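Local coordinates for protein MccF (Escherichia coli, PDB 4IIY) that probably acts as an S66-family carboxypeptidase-like hydrolase that gives its Escherichia coli producer self-immunity to microcin C7, at residues Y198-P203 with T344-V349; K274-V279 with S311-Y316; K350-F355 with S361-Y366. The protein carries 1 engineered substitution. One frame throughout, in Å; residues are numbered along the deposited sequence. Where two conformers were deposited one is given.

Contact 1 of 3, residues Y198-P203 with T344-V349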
loop_
_atom_site.group_PDB
_atom_site.type_symbol
_atom_site.label_atom_id
_atom_site.label_comp_id
_atom_site.label_asym_id
_atom_site.label_seq_id
_atom_site.Cartn_x
_atom_site.Cartn_y
_atom_site.Cartn_z
ATOM N N TYR B 198 -23.026 -21.599 -13.119
ATOM C CA TYR B 198 -23.648 -21.240 -11.857
ATOM C C TYR B 198 -23.895 -19.735 -11.826
ATOM O O TYR B 198 -22.948 -18.953 -11.928
ATOM C CB TYR B 198 -22.776 -21.628 -10.658
ATOM C CG TYR B 198 -23.372 -21.038 -9.415
ATOM C CD1 TYR B 198 -24.470 -21.635 -8.812
ATOM C CD2 TYR B 198 -22.920 -19.826 -8.906
ATOM C CE1 TYR B 198 -25.078 -21.066 -7.702
ATOM C CE2 TYR B 198 -23.520 -19.253 -7.800
ATOM C CZ TYR B 198 -24.593 -19.878 -7.200
ATOM O OH TYR B 198 -25.185 -19.295 -6.104
ATOM N N THR B 199 -25.151 -19.321 -11.663
ATOM C CA THR B 199 -25.499 -17.907 -11.610
ATOM C C THR B 199 -25.743 -17.477 -10.165
ATOM O O THR B 199 -26.570 -18.061 -9.458
ATOM C CB THR B 199 -26.733 -17.606 -12.488
ATOM O OG1 THR B 199 -26.464 -18.034 -13.832
ATOM C CG2 THR B 199 -27.055 -16.114 -12.481
ATOM N N TYR B 200 -25.014 -16.458 -9.720
ATOM C CA TYR B 200 -25.114 -16.002 -8.339
ATOM C C TYR B 200 -26.490 -15.448 -7.990
ATOM O O TYR B 200 -27.119 -14.751 -8.792
ATOM C CB TYR B 200 -24.055 -14.938 -8.045
ATOM C CG TYR B 200 -22.692 -15.521 -7.778
ATOM C CD1 TYR B 200 -22.347 -15.977 -6.506
ATOM C CD2 TYR B 200 -21.747 -15.620 -8.789
ATOM C CE1 TYR B 200 -21.110 -16.520 -6.250
ATOM C CE2 TYR B 200 -20.499 -16.164 -8.541
ATOM C CZ TYR B 200 -20.191 -16.609 -7.274
ATOM O OH TYR B 200 -18.951 -17.157 -7.040
ATOM N N THR B 201 -26.931 -15.753 -6.772
ATOM C CA THR B 201 -28.054 -15.070 -6.160
ATOM C C THR B 201 -27.600 -13.687 -5.712
ATOM O O THR B 201 -26.401 -13.439 -5.532
ATOM C CB THR B 201 -28.554 -15.844 -4.935
ATOM O OG1 THR B 201 -27.461 -16.056 -4.030
ATOM C CG2 THR B 201 -29.108 -17.189 -5.354
ATOM N N LEU B 202 -28.559 -12.787 -5.550
ATOM C CA LEU B 202 -28.295 -11.431 -5.098
ATOM C C LEU B 202 -28.856 -11.287 -3.693
ATOM O O LEU B 202 -30.066 -11.389 -3.506
ATOM C CB LEU B 202 -28.999 -10.436 -6.021
ATOM C CG LEU B 202 -28.805 -8.956 -5.682
ATOM C CD1 LEU B 202 -27.376 -8.525 -5.973
ATOM C CD2 LEU B 202 -29.800 -8.089 -6.459
ATOM N N PRO B 203 -27.988 -11.071 -2.689
ATOM C CA PRO B 203 -28.541 -10.873 -1.342
ATOM C C PRO B 203 -29.570 -9.745 -1.317
ATOM O O PRO B 203 -29.366 -8.690 -1.909
ATOM C CB PRO B 203 -27.310 -10.506 -0.511
ATOM C CG PRO B 203 -26.188 -11.198 -1.221
ATOM C CD PRO B 203 -26.517 -11.076 -2.681
ATOM N N THR B 344 -19.166 -16.589 -1.938
ATOM C CA THR B 344 -17.911 -17.299 -2.179
ATOM C C THR B 344 -17.593 -17.278 -3.678
ATOM O O THR B 344 -18.464 -17.614 -4.498
ATOM C CB THR B 344 -18.009 -18.745 -1.656
ATOM O OG1 THR B 344 -18.072 -18.727 -0.225
ATOM C CG2 THR B 344 -16.799 -19.560 -2.081
ATOM N N LEU B 345 -16.361 -16.902 -4.033
ATOM C CA LEU B 345 -15.954 -16.719 -5.429
ATOM C C LEU B 345 -14.649 -17.455 -5.741
ATOM O O LEU B 345 -13.607 -17.159 -5.150
ATOM C CB LEU B 345 -15.738 -15.229 -5.696
ATOM C CG LEU B 345 -15.281 -14.832 -7.098
ATOM C CD1 LEU B 345 -16.398 -15.032 -8.104
ATOM C CD2 LEU B 345 -14.805 -13.383 -7.113
ATOM N N PRO B 346 -14.676 -18.411 -6.680
ATOM C CA PRO B 346 -13.402 -19.000 -7.109
ATOM C C PRO B 346 -12.605 -17.969 -7.910
ATOM O O PRO B 346 -13.178 -17.245 -8.734
ATOM C CB PRO B 346 -13.840 -20.165 -8.006
ATOM C CG PRO B 346 -15.168 -19.730 -8.559
ATOM C CD PRO B 346 -15.825 -18.945 -7.433
ATOM N N LEU B 347 -11.305 -17.892 -7.662
ATOM C CA LEU B 347 -10.417 -17.003 -8.404
ATOM C C LEU B 347 -9.593 -17.774 -9.432
ATOM O O LEU B 347 -9.084 -18.856 -9.142
ATOM C CB LEU B 347 -9.464 -16.295 -7.446
ATOM C CG LEU B 347 -10.107 -15.414 -6.375
ATOM C CD1 LEU B 347 -9.067 -14.986 -5.358
ATOM C CD2 LEU B 347 -10.752 -14.212 -7.012
ATOM N N GLY B 348 -9.460 -17.204 -10.629
ATOM C CA GLY B 348 -8.639 -17.803 -11.667
ATOM C C GLY B 348 -9.389 -18.657 -12.669
ATOM O O GLY B 348 -8.768 -19.335 -13.489
ATOM N N VAL B 349 -10.717 -18.631 -12.607
ATOM C CA VAL B 349 -11.562 -19.307 -13.594
ATOM C C VAL B 349 -12.461 -18.293 -14.289
ATOM O O VAL B 349 -12.615 -17.161 -13.823
ATOM C CB VAL B 349 -12.446 -20.412 -12.963
ATOM C CG1 VAL B 349 -11.583 -21.516 -12.366
ATOM C CG2 VAL B 349 -13.405 -19.833 -11.910
#
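The phenol of Tyr200 donates a hydrogen bond to the main-chain carbonyl of Thr344, OH to O 2.6 Å, and this short bond is the polar core of a small, buried contact. The donor approaches the oxygen from a bent direction, with a C=O...donor angle of 136°, and stands only modestly tilted from the carbonyl plane. The oxygen in turn lies near the plane of the ring, at its edge, beside CE1 as well as OH. Carbon atoms of Leu345 and Pro346 border the hydroxyl: CA of Leu345 comes to 3.4 Å from Tyr200 OH, and CD1 of Leu345 to 3.5 Å from the same atom. From the next residue, Pro346 CD lies 3.6 Å from OH. Leu345 CG is turned opposite its own backbone N (chi1 179°), and from there the branch ending in CD1 reaches the phenol end of the ring, the two side chains crossing at about a right angle. CD1 approaches Tyr200 CZ to 4.2 Å, so the bond is made in a largely apolar setting that would be expected to favour its persistence.

The ring's own orientation is fixed from other directions. Tyr198 sets CE2 over one face, off-centre toward the rim, and Phe334 meets the ring edge-to-face. The other end of the Thr344 backbone is held too, its N bonding to Ser185 OG.

The case illustrates how one long side chain can join two beta sheets: Tyr200 follows strand 198-199 at the margin of the eight-stranded sheet, whereas Thr344 precedes strand 345-347, the last strand of the six-stranded sheet. It is a sheet-to-sheet junction of the two-domain LD-carboxypeptidase fold, the side chain of Leu345 about 9 Å from that of Glu270, a predicted charge-relay residue.

Contact 2 of 3, residues K274-V279 with S311-Y316. With 1EI (5'-O-(L-alpha-glutamylsulfamoyl)inosine), chain K.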
loop_
_atom_site.group_PDB
_atom_site.type_symbol
_atom_site.label_atom_id
_atom_site.label_comp_id
_atom_site.label_asym_id
_atom_site.label_seq_id
_atom_site.Cartn_x
_atom_site.Cartn_y
_atom_site.Cartn_z
ATOM N N LYS B 274 -11.392 2.392 3.678
ATOM C CA LYS B 274 -10.414 3.327 3.147
ATOM C C LYS B 274 -10.978 4.712 2.926
ATOM O O LYS B 274 -12.180 4.899 2.702
ATOM C CB LYS B 274 -9.843 2.836 1.814
ATOM C CG LYS B 274 -9.192 1.478 1.875
ATOM C CD LYS B 274 -8.125 1.399 2.955
ATOM C CE LYS B 274 -7.414 0.058 2.904
ATOM N NZ LYS B 274 -6.569 -0.153 4.094
ATOM N N SER B 275 -10.077 5.685 2.977
ATOM C CA SER B 275 -10.385 7.024 2.516
ATOM C C SER B 275 -10.427 7.060 0.992
ATOM O O SER B 275 -9.763 6.268 0.302
ATOM C CB SER B 275 -9.309 7.991 2.997
ATOM O OG SER B 275 -8.091 7.735 2.323
ATOM N N ILE B 276 -11.204 7.990 0.471
ATOM C CA ILE B 276 -11.235 8.261 -0.949
ATOM C C ILE B 276 -9.824 8.578 -1.459
ATOM O O ILE B 276 -9.480 8.207 -2.582
ATOM C CB ILE B 276 -12.268 9.377 -1.253
ATOM C CG1 ILE B 276 -12.366 9.642 -2.752
ATOM C CG2 ILE B 276 -11.952 10.657 -0.474
ATOM C CD1 ILE B 276 -13.623 10.403 -3.144
ATOM N N ALA B 277 -8.998 9.227 -0.639
ATOM C CA ALA B 277 -7.610 9.489 -1.032
ATOM C C ALA B 277 -6.862 8.197 -1.349
ATOM O O ALA B 277 -6.158 8.106 -2.362
ATOM C CB ALA B 277 -6.887 10.278 0.043
ATOM N N THR B 278 -7.010 7.198 -0.484
ATOM C CA THR B 278 -6.346 5.913 -0.686
ATOM C C THR B 278 -6.932 5.182 -1.891
ATOM O O THR B 278 -6.195 4.566 -2.673
ATOM C CB THR B 278 -6.465 5.026 0.570
ATOM O OG1 THR B 278 -5.734 5.637 1.637
ATOM C CG2 THR B 278 -5.887 3.643 0.318
ATOM N N VAL B 279 -8.248 5.235 -2.049
ATOM C CA VAL B 279 -8.874 4.601 -3.201
ATOM C C VAL B 279 -8.381 5.196 -4.526
ATOM O O VAL B 279 -8.076 4.451 -5.462
ATOM C CB VAL B 279 -10.413 4.604 -3.066
ATOM C CG1 VAL B 279 -11.087 4.241 -4.370
ATOM C CG2 VAL B 279 -10.841 3.647 -1.953
ATOM N N SER B 311 -17.053 14.514 0.289
ATOM C CA SER B 311 -17.257 14.779 -1.136
ATOM C C SER B 311 -18.537 14.161 -1.687
ATOM O O SER B 311 -19.000 14.534 -2.770
ATOM C CB SER B 311 -16.089 14.232 -1.950
ATOM O OG SER B 311 -16.135 12.812 -1.999
ATOM N N LYS B 312 -19.075 13.190 -0.957
ATOM C CA LYS B 312 -20.239 12.415 -1.389
ATOM C C LYS B 312 -19.982 11.550 -2.621
ATOM O O LYS B 312 -20.912 10.981 -3.188
ATOM C CB LYS B 312 -21.461 13.319 -1.590
ATOM C CG LYS B 312 -21.931 13.962 -0.292
ATOM C CD LYS B 312 -23.218 14.749 -0.471
ATOM C CE LYS B 312 -23.650 15.386 0.843
ATOM N NZ LYS B 312 -24.723 16.400 0.645
ATOM N N ARG B 313 -18.721 11.428 -3.019
ATOM C CA ARG B 313 -18.366 10.597 -4.164
ATOM C C ARG B 313 -18.237 9.139 -3.763
ATOM O O ARG B 313 -17.804 8.829 -2.649
ATOM C CB ARG B 313 -17.048 11.073 -4.765
ATOM C CG ARG B 313 -17.134 12.467 -5.339
ATOM C CD ARG B 313 -15.781 13.030 -5.727
ATOM N NE ARG B 313 -15.917 14.464 -5.955
ATOM C CZ ARG B 313 -14.921 15.342 -5.923
ATOM N NH1 ARG B 313 -13.675 14.936 -5.701
ATOM N NH2 ARG B 313 -15.174 16.626 -6.131
ATOM N N ARG B 314 -18.620 8.243 -4.663
ATOM C CA ARG B 314 -18.412 6.819 -4.432
ATOM C C ARG B 314 -17.222 6.318 -5.236
ATOM O O ARG B 314 -16.758 6.989 -6.162
ATOM C CB ARG B 314 -19.667 6.011 -4.760
ATOM C CG ARG B 314 -20.148 6.116 -6.184
ATOM C CD ARG B 314 -21.486 5.395 -6.352
ATOM N NE ARG B 314 -22.117 5.534 -7.670
ATOM C CZ ARG B 314 -21.642 6.237 -8.697
ATOM N NH1 ARG B 314 -20.499 6.898 -8.603
ATOM N NH2 ARG B 314 -22.323 6.278 -9.836
ATOM N N PRO B 315 -16.724 5.129 -4.894
ATOM C CA PRO B 315 -15.531 4.637 -5.588
ATOM C C PRO B 315 -15.665 4.584 -7.118
ATOM O O PRO B 315 -14.689 4.850 -7.821
ATOM C CB PRO B 315 -15.339 3.244 -4.985
ATOM C CG PRO B 315 -15.861 3.405 -3.586
ATOM C CD PRO B 315 -17.076 4.280 -3.741
ATOM N N TYR B 316 -16.843 4.256 -7.642
ATOM C CA TYR B 316 -16.988 4.181 -9.093
ATOM C C TYR B 316 -16.718 5.524 -9.767
ATOM O O TYR B 316 -16.163 5.573 -10.861
ATOM C CB TYR B 316 -18.383 3.678 -9.461
ATOM C CG TYR B 316 -18.636 3.640 -10.952
ATOM C CD1 TYR B 316 -17.985 2.725 -11.763
ATOM C CD2 TYR B 316 -19.531 4.518 -11.544
ATOM C CE1 TYR B 316 -18.212 2.687 -13.134
ATOM C CE2 TYR B 316 -19.770 4.483 -12.912
ATOM C CZ TYR B 316 -19.104 3.572 -13.697
ATOM O OH TYR B 316 -19.346 3.544 -15.056
HETATM O O6 1EI K . -13.070 -4.592 16.662
HETATM C C6 1EI K . -13.726 -4.742 15.608
HETATM N N1 1EI K . -14.975 -4.250 15.483
HETATM C C2 1EI K . -15.694 -4.407 14.358
HETATM N N3 1EI K . -15.236 -5.062 13.278
HETATM C C5 1EI K . -13.150 -5.473 14.465
HETATM C C4 1EI K . -13.998 -5.601 13.283
HETATM N N7 1EI K . -11.993 -6.106 14.183
HETATM C C8 1EI K . -12.089 -6.595 12.924
HETATM N N9 1EI K . -13.285 -6.287 12.398
HETATM C "C1'" 1EI K . -13.760 -6.634 11.048
HETATM O "O4'" 1EI K . -13.212 -7.862 10.591
HETATM C "C2'" 1EI K . -13.269 -5.577 10.081
HETATM O "O2'" 1EI K . -14.238 -4.536 9.962
HETATM C "C3'" 1EI K . -13.097 -6.343 8.789
HETATM O "O3'" 1EI K . -14.200 -6.075 7.927
HETATM C "C4'" 1EI K . -13.133 -7.813 9.169
HETATM C "C5'" 1EI K . -11.905 -8.561 8.666
HETATM O "O5'" 1EI K . -10.713 -8.042 9.263
HETATM S SBF 1EI K . -9.364 -8.387 8.619
HETATM O OAE 1EI K . -8.357 -8.436 9.657
HETATM O OAF 1EI K . -9.539 -9.660 7.972
HETATM N NAQ 1EI K . -9.085 -7.280 7.574
HETATM C C 1EI K . -8.076 -7.250 6.678
HETATM O O 1EI K . -7.203 -8.093 6.508
HETATM C CA 1EI K . -8.050 -6.062 5.759
HETATM N N 1EI K . -9.079 -5.104 6.125
HETATM C CB 1EI K . -6.664 -5.428 5.774
HETATM C CG 1EI K . -6.274 -4.920 4.389
HETATM C CD 1EI K . -6.915 -3.579 4.115
HETATM O OE1 1EI K . -7.897 -3.225 4.800
HETATM O OE2 1EI K . -6.433 -2.875 3.210
#
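Val279 and Pro315 bring the backbones of 274-279 and 311-316 closest, CA to CA 7.1 Å, where two helices of the LD-carboxypeptidase C-terminal domain begin. Each segment runs from a loop into a helical N terminus, with Ser275 and Arg314 at the N-cap positions. In one of its two conformers, Ser275 OG accepts from Thr278 N at 3.1 Å, a capping bond at the start of helix 276-288.

Across the gap the contacts are van der Waals ones, led by Ile276. Its CG1 stands opposite its backbone N (chi1 -178°), which carries CD1 outward to the other loop; there it rests 3.7 Å from Ser311 OG and 3.8 Å from Arg313 CB. Farther along the helix, Val279 CG1 faces Pro315 CB in a looser contact of 4.4 Å, and Phe306 packs on Ile276, Val279 and Pro315 alike.

The loop that receives Ile276 is itself an ST turn: Ser311 OG accepts from Arg313 N at 3.1 Å, in a nearly straight bond (163°), and also bonds to Cys308 O. Ser311 CB lies against one face of the Arg313 guanidinium, off toward its rim, while NH2 forms a salt bridge to Asp87 OD1 of the second subunit. Phe88 of that subunit also packs on Ser311 and Arg313, which places the contact at the dimer interface.

At the start of 274-279, Lys274 belongs to the ligand pocket. Bent at chi2 (-54°) and extended beyond it, the side chain reaches the glutamyl carboxylate of the bound 5'-O-(L-alpha-glutamylsulfamoyl)inosine, its NZ donating to OE2 at 2.9 Å.

Contact 3 of 3, residues K350-F355 with S361-Y366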
loop_
_atom_site.group_PDB
_atom_site.type_symbol
_atom_site.label_atom_id
_atom_site.label_comp_id
_atom_site.label_asym_id
_atom_site.label_seq_id
_atom_site.Cartn_x
_atom_site.Cartn_y
_atom_site.Cartn_z
ATOM N N LYS B 350 -13.063 -18.704 -15.403
ATOM C CA LYS B 350 -13.931 -17.821 -16.162
ATOM C C LYS B 350 -15.264 -17.542 -15.469
ATOM O O LYS B 350 -15.928 -18.448 -14.959
ATOM C CB LYS B 350 -14.185 -18.382 -17.568
ATOM C CG LYS B 350 -12.970 -18.301 -18.483
ATOM C CD LYS B 350 -13.253 -18.944 -19.830
ATOM C CE LYS B 350 -11.999 -18.984 -20.689
ATOM N NZ LYS B 350 -12.236 -19.666 -21.995
ATOM N N LEU B 351 -15.633 -16.267 -15.494
ATOM C CA LEU B 351 -16.968 -15.802 -15.142
ATOM C C LEU B 351 -17.587 -15.133 -16.356
ATOM O O LEU B 351 -16.876 -14.660 -17.246
ATOM C CB LEU B 351 -16.915 -14.751 -14.030
ATOM C CG LEU B 351 -16.074 -15.014 -12.790
ATOM C CD1 LEU B 351 -16.187 -13.814 -11.856
ATOM C CD2 LEU B 351 -16.524 -16.289 -12.099
ATOM N N ALA B 352 -18.912 -15.061 -16.377
ATOM C CA ALA B 352 -19.621 -14.268 -17.373
ATOM C C ALA B 352 -20.499 -13.253 -16.664
ATOM O O ALA B 352 -21.351 -13.623 -15.846
ATOM C CB ALA B 352 -20.463 -15.157 -18.297
ATOM N N ILE B 353 -20.283 -11.979 -16.955
ATOM C CA ILE B 353 -21.139 -10.929 -16.436
ATOM C C ILE B 353 -22.086 -10.501 -17.548
ATOM O O ILE B 353 -21.644 -10.070 -18.616
ATOM C CB ILE B 353 -20.336 -9.701 -15.962
ATOM C CG1 ILE B 353 -19.254 -10.099 -14.952
ATOM C CG2 ILE B 353 -21.282 -8.652 -15.376
ATOM C CD1 ILE B 353 -18.300 -8.964 -14.621
ATOM N N ASP B 354 -23.385 -10.635 -17.305
ATOM C CA ASP B 354 -24.376 -10.178 -18.264
ATOM C C ASP B 354 -24.883 -8.829 -17.805
ATOM O O ASP B 354 -25.668 -8.725 -16.863
ATOM C CB ASP B 354 -25.516 -11.184 -18.373
ATOM C CG ASP B 354 -26.480 -10.854 -19.493
ATOM O OD1 ASP B 354 -26.650 -9.666 -19.817
ATOM O OD2 ASP B 354 -27.066 -11.812 -20.051
ATOM N N PHE B 355 -24.398 -7.784 -18.455
ATOM C CA PHE B 355 -24.762 -6.426 -18.086
ATOM C C PHE B 355 -26.198 -6.069 -18.452
ATOM O O PHE B 355 -26.804 -5.205 -17.817
ATOM C CB PHE B 355 -23.765 -5.439 -18.686
ATOM C CG PHE B 355 -22.422 -5.498 -18.032
ATOM C CD1 PHE B 355 -22.154 -4.737 -16.908
ATOM C CD2 PHE B 355 -21.440 -6.352 -18.507
ATOM C CE1 PHE B 355 -20.922 -4.802 -16.289
ATOM C CE2 PHE B 355 -20.210 -6.424 -17.882
ATOM C CZ PHE B 355 -19.960 -5.653 -16.773
ATOM N N SER B 361 -22.139 -15.048 -13.456
ATOM C CA SER B 361 -22.097 -16.499 -13.408
ATOM C C SER B 361 -20.669 -17.028 -13.470
ATOM O O SER B 361 -19.802 -16.412 -14.094
ATOM C CB SER B 361 -22.874 -17.098 -14.587
ATOM O OG SER B 361 -24.209 -16.615 -14.642
ATOM N N ILE B 362 -20.450 -18.185 -12.852
ATOM C CA ILE B 362 -19.221 -18.949 -13.036
ATOM C C ILE B 362 -19.432 -19.888 -14.225
ATOM O O ILE B 362 -20.432 -20.616 -14.275
ATOM C CB ILE B 362 -18.880 -19.787 -11.791
ATOM C CG1 ILE B 362 -18.917 -18.941 -10.510
ATOM C CG2 ILE B 362 -17.537 -20.473 -11.964
ATOM C CD1 ILE B 362 -18.955 -19.775 -9.241
ATOM N N THR B 363 -18.518 -19.865 -15.193
ATOM C CA THR B 363 -18.717 -20.650 -16.411
ATOM C C THR B 363 -17.665 -21.732 -16.633
ATOM O O THR B 363 -17.735 -22.477 -17.617
ATOM C CB THR B 363 -18.790 -19.756 -17.663
ATOM O OG1 THR B 363 -17.535 -19.089 -17.847
ATOM C CG2 THR B 363 -19.906 -18.729 -17.525
ATOM N N GLU B 364 -16.701 -21.831 -15.723
ATOM C CA GLU B 364 -15.626 -22.809 -15.841
ATOM C C GLU B 364 -15.549 -23.662 -14.576
ATOM O O GLU B 364 -15.698 -23.149 -13.462
ATOM C CB GLU B 364 -14.295 -22.090 -16.086
ATOM C CG GLU B 364 -13.086 -23.010 -16.061
ATOM C CD GLU B 364 -11.768 -22.281 -16.242
ATOM O OE1 GLU B 364 -11.766 -21.054 -16.452
ATOM O OE2 GLU B 364 -10.714 -22.950 -16.169
ATOM N N GLN B 365 -15.312 -24.961 -14.744
ATOM C CA GLN B 365 -15.179 -25.887 -13.626
ATOM C C GLN B 365 -14.096 -25.420 -12.657
ATOM O O GLN B 365 -12.999 -25.044 -13.071
ATOM C CB GLN B 365 -14.829 -27.287 -14.134
ATOM C CG GLN B 365 -14.754 -28.334 -13.049
ATOM C CD GLN B 365 -14.414 -29.710 -13.604
ATOM O OE1 GLN B 365 -14.338 -29.901 -14.820
ATOM N NE2 GLN B 365 -14.204 -30.670 -12.716
ATOM N N TYR B 366 -14.406 -25.465 -11.363
ATOM C CA TYR B 366 -13.516 -24.897 -10.348
ATOM C C TYR B 366 -13.235 -25.835 -9.169
ATOM O O TYR B 366 -12.448 -25.494 -8.287
ATOM C CB TYR B 366 -14.062 -23.542 -9.866
ATOM C CG TYR B 366 -15.454 -23.640 -9.282
ATOM C CD1 TYR B 366 -15.643 -23.946 -7.940
ATOM C CD2 TYR B 366 -16.574 -23.457 -10.079
ATOM C CE1 TYR B 366 -16.920 -24.055 -7.400
ATOM C CE2 TYR B 366 -17.848 -23.559 -9.557
ATOM C CZ TYR B 366 -18.021 -23.858 -8.223
ATOM O OH TYR B 366 -19.311 -23.973 -7.732
HETATM O O HOH W 1 -24.105 -14.310 -16.150
#
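Leu351 lays CD2 alongside Ile362, 3.9 Å from its CG1, across the non-hydrogen-bonded pair of an antiparallel beta hairpin formed by strands 350-354 and 359-362. This face of the hairpin turns to strand 345-347, where Leu345 meets Leu351 and Pro346 meets Ile362. One step on, Ala352 and Ser361 form a hydrogen-bonded pair with reciprocal bonds, Ala352 N to Ser361 O at 2.8 Å and Ser361 N to Ala352 O at 2.9 Å. Toward the open end, Thr363 N donates to Lys350 O at 3.0 Å in an almost straight bond (172°). Thr363 also places CG2 3.7 Å from Ala352 CB, while its OG1 bonds to Glu238.

Beyond the last paired strand residue, a side chain takes over the role of a carbonyl. Glu364 holds CG opposite its backbone N (chi1 173°) and stays extended, which brings OE1 to Lys350 N at 2.9 Å; the donor meets the anti side of the oxygen, 29° out of the carboxylate plane. With an alanine here, Lys350 N would probably lose this acceptor and the start of its strand would be less firmly tied. At the other end, Ser361 OG, also bonded to Thr199, donates to a water at 2.8 Å that itself donates to Ala352 O at 2.9 Å.

Followed from the N terminus, the chain first enters contact 1 at 198-203 and returns to it only at 344-349, closing a loop of 140 intervening residues. Contact 2 falls wholly within that excursion: 274-279 and 311-316 close a smaller loop near the ligand pocket and the second subunit, their centre 26 Å from that of contact 1. Contact 3 then follows in series, a short hairpin beginning where contact 1 ends. Contacts 1 and 3 touch, because strand 198-199 lies beside strand 359-362 of the hairpin, Tyr198 O meeting Ile362 N. Together they join the two main sheets, while contact 2 brings together the starts of helices 276-288 and 315-323 beside the second subunit.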